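Putative transcriptional regulator (Streptomyces coelicolor A3, PDB 2RA5) probably binds DNA as a transcription factor of the GntR family, with a UTRA domain of the type that senses small effector molecules. Local coordinates at residues Gly68-Arg74 and Ser235-Pro247. Residues are numbered along the deposited sequence; the frame is centred on the assembly and turned at random.
Sequences GLLVRRR and SRYSFEFQLLVRP
Leu244 O is gripped twice by strand 69-73: Leu70 N donates to it at 2.9 Å, in the carbonyl plane, and the CA-H of Leu69 adds a longer contact. Leu70 O in turn accepts Leu244 N. Arg72 and Gln242 form the next hydrogen-bonded pair, with Arg72 O accepting Gln242 N at 2.9 Å; Arg246 N to Gly68 O and Arg74 N to Glu240 O bring the backbone bonds to six. The Arg72 chain runs extended from CG to NE across Leu244, whose CD1 lies over one face of the guanidinium, toward its rim, 3.2 Å from Arg72 NE. Gln242 lies beside Arg72, the amide turned 75° from the guanidinium plane; Gln242 CG stands anti to its own N (chi1 178°), and the extended chain beyond brings Gln242 NE2 alongside Arg72 CD. On the other face Val71 and Leu243 point the same way, Val71 CG2 to Leu243 CD1 a tight 3.4 Å, and Leu69 CD2 meets Val245 CG2 at 4.1 Å. Leu70 CG rests on Arg246 CB at 4.1 Å, and Leu70 also packs on Leu70 of the second subunit; an alanine here would probably bare the Arg246 stem, leave it freer to turn and open a gap at that interface. Glu240 forms a salt bridge with Arg186 of the second subunit. Strand 69-73, from the GntR-family part of the sequence, thus pairs antiparallel (153°) with the C-terminal strand 239-245 in a two-stranded sheet that the second subunit continues across the dimer interface.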
loop_
_atom_site.group_PDB
_atom_site.type_symbol
_atom_site.label_atom_id
_atom_site.label_comp_id
_atom_site.label_asym_id
_atom_site.label_seq_id
_atom_site.Cartn_x
_atom_site.Cartn_y
_atom_site.Cartn_z
ATOM N N GLY A 68 1.862 -3.535 20.061
ATOM C CA GLY A 68 1.302 -4.187 18.888
ATOM C C GLY A 68 0.553 -3.196 18.009
ATOM O O GLY A 68 0.068 -2.173 18.510
ATOM N N LEU A 69 0.455 -3.498 16.712
ATOM C CA LEU A 69 -0.145 -2.580 15.741
ATOM C C LEU A 69 -1.497 -3.050 15.157
ATOM O O LEU A 69 -1.572 -3.951 14.327
ATOM C CB LEU A 69 0.860 -2.263 14.629
ATOM C CG LEU A 69 2.077 -1.424 15.032
ATOM C CD1 LEU A 69 3.302 -1.702 14.165
ATOM C CD2 LEU A 69 1.713 0.050 14.999
ATOM N N LEU A 70 -2.568 -2.413 15.603
ATOM C CA LEU A 70 -3.871 -2.645 15.016
ATOM C C LEU A 70 -4.096 -1.774 13.756
ATOM O O LEU A 70 -3.517 -0.696 13.598
ATOM C CB LEU A 70 -4.966 -2.414 16.057
ATOM C CG LEU A 70 -5.317 -3.597 16.973
ATOM C CD1 LEU A 70 -6.448 -3.245 17.919
ATOM C CD2 LEU A 70 -5.694 -4.862 16.183
ATOM N N VAL A 71 -4.944 -2.261 12.862
ATOM C CA VAL A 71 -5.200 -1.595 11.595
ATOM C C VAL A 71 -6.704 -1.376 11.370
ATOM O O VAL A 71 -7.545 -2.180 11.793
ATOM C CB VAL A 71 -4.517 -2.382 10.416
ATOM C CG1 VAL A 71 -5.401 -2.504 9.161
ATOM C CG2 VAL A 71 -3.170 -1.754 10.080
ATOM N N ARG A 72 -7.031 -0.258 10.737
ATOM C CA ARG A 72 -8.390 0.031 10.313
ATOM C C ARG A 72 -8.304 0.551 8.887
ATOM O O ARG A 72 -7.498 1.434 8.593
ATOM C CB ARG A 72 -9.015 1.099 11.208
ATOM C CG ARG A 72 -9.037 0.768 12.698
ATOM C CD ARG A 72 -9.444 2.007 13.499
ATOM N NE ARG A 72 -9.755 1.699 14.884
ATOM C CZ ARG A 72 -10.162 2.616 15.758
ATOM N NH1 ARG A 72 -10.304 3.891 15.363
ATOM N NH2 ARG A 72 -10.439 2.272 17.020
ATOM N N ARG A 73 -9.113 0.005 7.988
ATOM C CA ARG A 73 -9.088 0.477 6.610
ATOM C C ARG A 73 -9.953 1.723 6.479
ATOM O O ARG A 73 -11.073 1.757 6.985
ATOM C CB ARG A 73 -9.620 -0.596 5.675
ATOM C CG ARG A 73 -8.868 -1.912 5.748
ATOM C CD ARG A 73 -9.503 -2.937 4.789
ATOM N NE ARG A 73 -8.762 -4.192 4.776
ATOM C CZ ARG A 73 -8.975 -5.168 3.893
ATOM N NH1 ARG A 73 -9.916 -5.029 2.950
ATOM N NH2 ARG A 73 -8.252 -6.289 3.945
ATOM N N ARG A 74 -9.425 2.745 5.809
ATOM C CA ARG A 74 -10.199 3.940 5.473
ATOM C C ARG A 74 -10.710 3.898 4.035
ATOM O O ARG A 74 -11.495 3.262 4.726
ATOM C CB ARG A 74 -9.428 5.202 5.810
ATOM C CG ARG A 74 -9.662 5.496 7.246
ATOM C CD ARG A 74 -8.777 6.574 7.757
ATOM N NE ARG A 74 -9.653 7.489 8.462
ATOM C CZ ARG A 74 -9.270 8.366 9.373
ATOM N NH1 ARG A 74 -7.988 8.502 9.729
ATOM N NH2 ARG A 74 -10.200 9.119 9.915
ATOM N N SER A 235 -5.520 7.284 -10.139
ATOM C CA SER A 235 -6.315 8.507 -10.099
ATOM C C SER A 235 -7.686 8.232 -9.497
ATOM O O SER A 235 -8.457 9.154 -9.250
ATOM C CB SER A 235 -6.501 9.068 -11.514
ATOM O OG SER A 235 -7.397 8.252 -12.260
ATOM N N ARG A 236 -7.999 6.965 -9.262
ATOM C CA ARG A 236 -9.356 6.599 -8.867
ATOM C C ARG A 236 -9.402 5.869 -7.522
ATOM O O ARG A 236 -10.466 5.676 -6.924
ATOM C CB ARG A 236 -9.986 5.752 -9.977
ATOM C CG ARG A 236 -10.832 6.535 -10.971
ATOM C CD ARG A 236 -12.300 6.368 -10.605
ATOM N NE ARG A 236 -13.110 7.542 -10.921
ATOM C CZ ARG A 236 -13.204 8.616 -10.141
ATOM N NH1 ARG A 236 -12.528 8.670 -9.001
ATOM N NH2 ARG A 236 -13.971 9.637 -10.501
ATOM N N TYR A 237 -8.234 5.465 -7.041
ATOM C CA TYR A 237 -8.168 4.623 -5.850
ATOM C C TYR A 237 -6.843 4.777 -5.107
ATOM O O TYR A 237 -5.800 5.007 -5.728
ATOM C CB TYR A 237 -8.358 3.145 -6.238
ATOM C CG TYR A 237 -8.401 2.222 -5.046
ATOM C CD1 TYR A 237 -9.600 1.968 -4.389
ATOM C CD2 TYR A 237 -7.238 1.616 -4.558
ATOM C CE1 TYR A 237 -9.650 1.125 -3.280
ATOM C CE2 TYR A 237 -7.276 0.766 -3.439
ATOM C CZ TYR A 237 -8.489 0.528 -2.807
ATOM O OH TYR A 237 -8.554 -0.299 -1.705
ATOM N N SER A 238 -6.887 4.645 -3.781
ATOM C CA SER A 238 -5.661 4.463 -2.991
ATOM C C SER A 238 -5.914 3.679 -1.700
ATOM O O SER A 238 -7.048 3.586 -1.217
ATOM C CB SER A 238 -4.965 5.804 -2.708
ATOM O OG SER A 238 -5.769 6.638 -1.895
ATOM N N PHE A 239 -4.860 3.090 -1.152
ATOM C CA PHE A 239 -5.017 2.306 0.069
ATOM C C PHE A 239 -4.949 3.234 1.258
ATOM O O PHE A 239 -3.944 3.891 1.495
ATOM C CB PHE A 239 -3.962 1.203 0.163
ATOM C CG PHE A 239 -4.124 0.128 -0.875
ATOM C CD1 PHE A 239 -5.018 -0.912 -0.676
ATOM C CD2 PHE A 239 -3.399 0.168 -2.062
ATOM C CE1 PHE A 239 -5.190 -1.903 -1.631
ATOM C CE2 PHE A 239 -3.567 -0.828 -3.031
ATOM C CZ PHE A 239 -4.466 -1.865 -2.810
ATOM N N GLU A 240 -6.051 3.320 1.979
ATOM C CA GLU A 240 -6.150 4.261 3.083
ATOM C C GLU A 240 -6.311 3.461 4.349
ATOM O O GLU A 240 -7.197 2.621 4.449
ATOM C CB GLU A 240 -7.357 5.191 2.914
ATOM C CG GLU A 240 -7.323 6.097 1.687
ATOM C CD GLU A 240 -6.277 7.194 1.781
ATOM O OE1 GLU A 240 -5.959 7.650 2.908
ATOM O OE2 GLU A 240 -5.772 7.604 0.714
ATOM N N PHE A 241 -5.452 3.708 5.321
ATOM C CA PHE A 241 -5.645 3.077 6.606
ATOM C C PHE A 241 -5.071 3.861 7.786
ATOM O O PHE A 241 -4.381 4.870 7.630
ATOM C CB PHE A 241 -5.111 1.646 6.587
ATOM C CG PHE A 241 -3.728 1.533 6.040
ATOM C CD1 PHE A 241 -3.516 1.421 4.675
ATOM C CD2 PHE A 241 -2.630 1.558 6.890
ATOM C CE1 PHE A 241 -2.235 1.324 4.157
ATOM C CE2 PHE A 241 -1.326 1.460 6.382
ATOM C CZ PHE A 241 -1.133 1.345 5.011
ATOM N N GLN A 242 -5.404 3.383 8.973
ATOM C CA GLN A 242 -4.920 3.957 10.197
ATOM C C GLN A 242 -4.197 2.850 10.938
ATOM O O GLN A 242 -4.659 1.719 10.971
ATOM C CB GLN A 242 -6.093 4.462 11.027
ATOM C CG GLN A 242 -5.693 5.054 12.371
ATOM C CD GLN A 242 -6.904 5.360 13.260
ATOM O OE1 GLN A 242 -6.815 6.152 14.196
ATOM N NE2 GLN A 242 -8.038 4.732 12.967
ATOM N N LEU A 243 -3.045 3.183 11.506
ATOM C CA LEU A 243 -2.301 2.283 12.381
ATOM C C LEU A 243 -2.440 2.747 13.823
ATOM O O LEU A 243 -2.380 3.939 14.098
ATOM C CB LEU A 243 -0.823 2.286 11.997
ATOM C CG LEU A 243 -0.357 1.313 10.919
ATOM C CD1 LEU A 243 -1.402 1.132 9.832
ATOM C CD2 LEU A 243 0.962 1.802 10.347
ATOM N N LEU A 244 -2.618 1.813 14.743
ATOM C CA LEU A 244 -2.834 2.168 16.141
ATOM C C LEU A 244 -1.961 1.334 17.046
ATOM O O LEU A 244 -1.999 0.114 16.974
ATOM C CB LEU A 244 -4.289 1.894 16.542
ATOM C CG LEU A 244 -5.402 2.556 15.743
ATOM C CD1 LEU A 244 -6.745 1.921 16.073
ATOM C CD2 LEU A 244 -5.419 4.046 16.021
ATOM N N VAL A 245 -1.203 1.974 17.924
ATOM C CA VAL A 245 -0.564 1.226 19.001
ATOM C C VAL A 245 -1.627 0.856 20.043
ATOM O O VAL A 245 -2.241 1.731 20.649
ATOM C CB VAL A 245 0.636 2.001 19.617
ATOM C CG1 VAL A 245 0.957 1.485 21.015
ATOM C CG2 VAL A 245 1.865 1.886 18.709
ATOM N N ARG A 246 -1.865 -0.440 20.229
ATOM C CA ARG A 246 -2.937 -0.873 21.118
ATOM C C ARG A 246 -2.400 -1.648 22.305
ATOM O O ARG A 246 -1.927 -2.772 22.154
ATOM C CB ARG A 246 -3.951 -1.740 20.374
ATOM C CG ARG A 246 -5.369 -1.646 20.917
ATOM C CD ARG A 246 -6.254 -0.862 19.961
ATOM N NE ARG A 246 -6.472 0.531 20.339
ATOM C CZ ARG A 246 -7.678 1.050 20.553
ATOM N NH1 ARG A 246 -7.817 2.330 20.881
ATOM N NH2 ARG A 246 -8.752 0.281 20.428
ATOM N N PRO A 247 -2.487 -1.048 23.498
ATOM C CA PRO A 247 -2.083 -1.670 24.763
ATOM C C PRO A 247 -2.443 -3.165 24.831
ATOM O O PRO A 247 -1.587 -4.036 24.591
ATOM C CB PRO A 247 -2.885 -0.871 25.792
ATOM C CG PRO A 247 -2.943 0.501 25.202
ATOM C CD PRO A 247 -3.025 0.310 23.703
#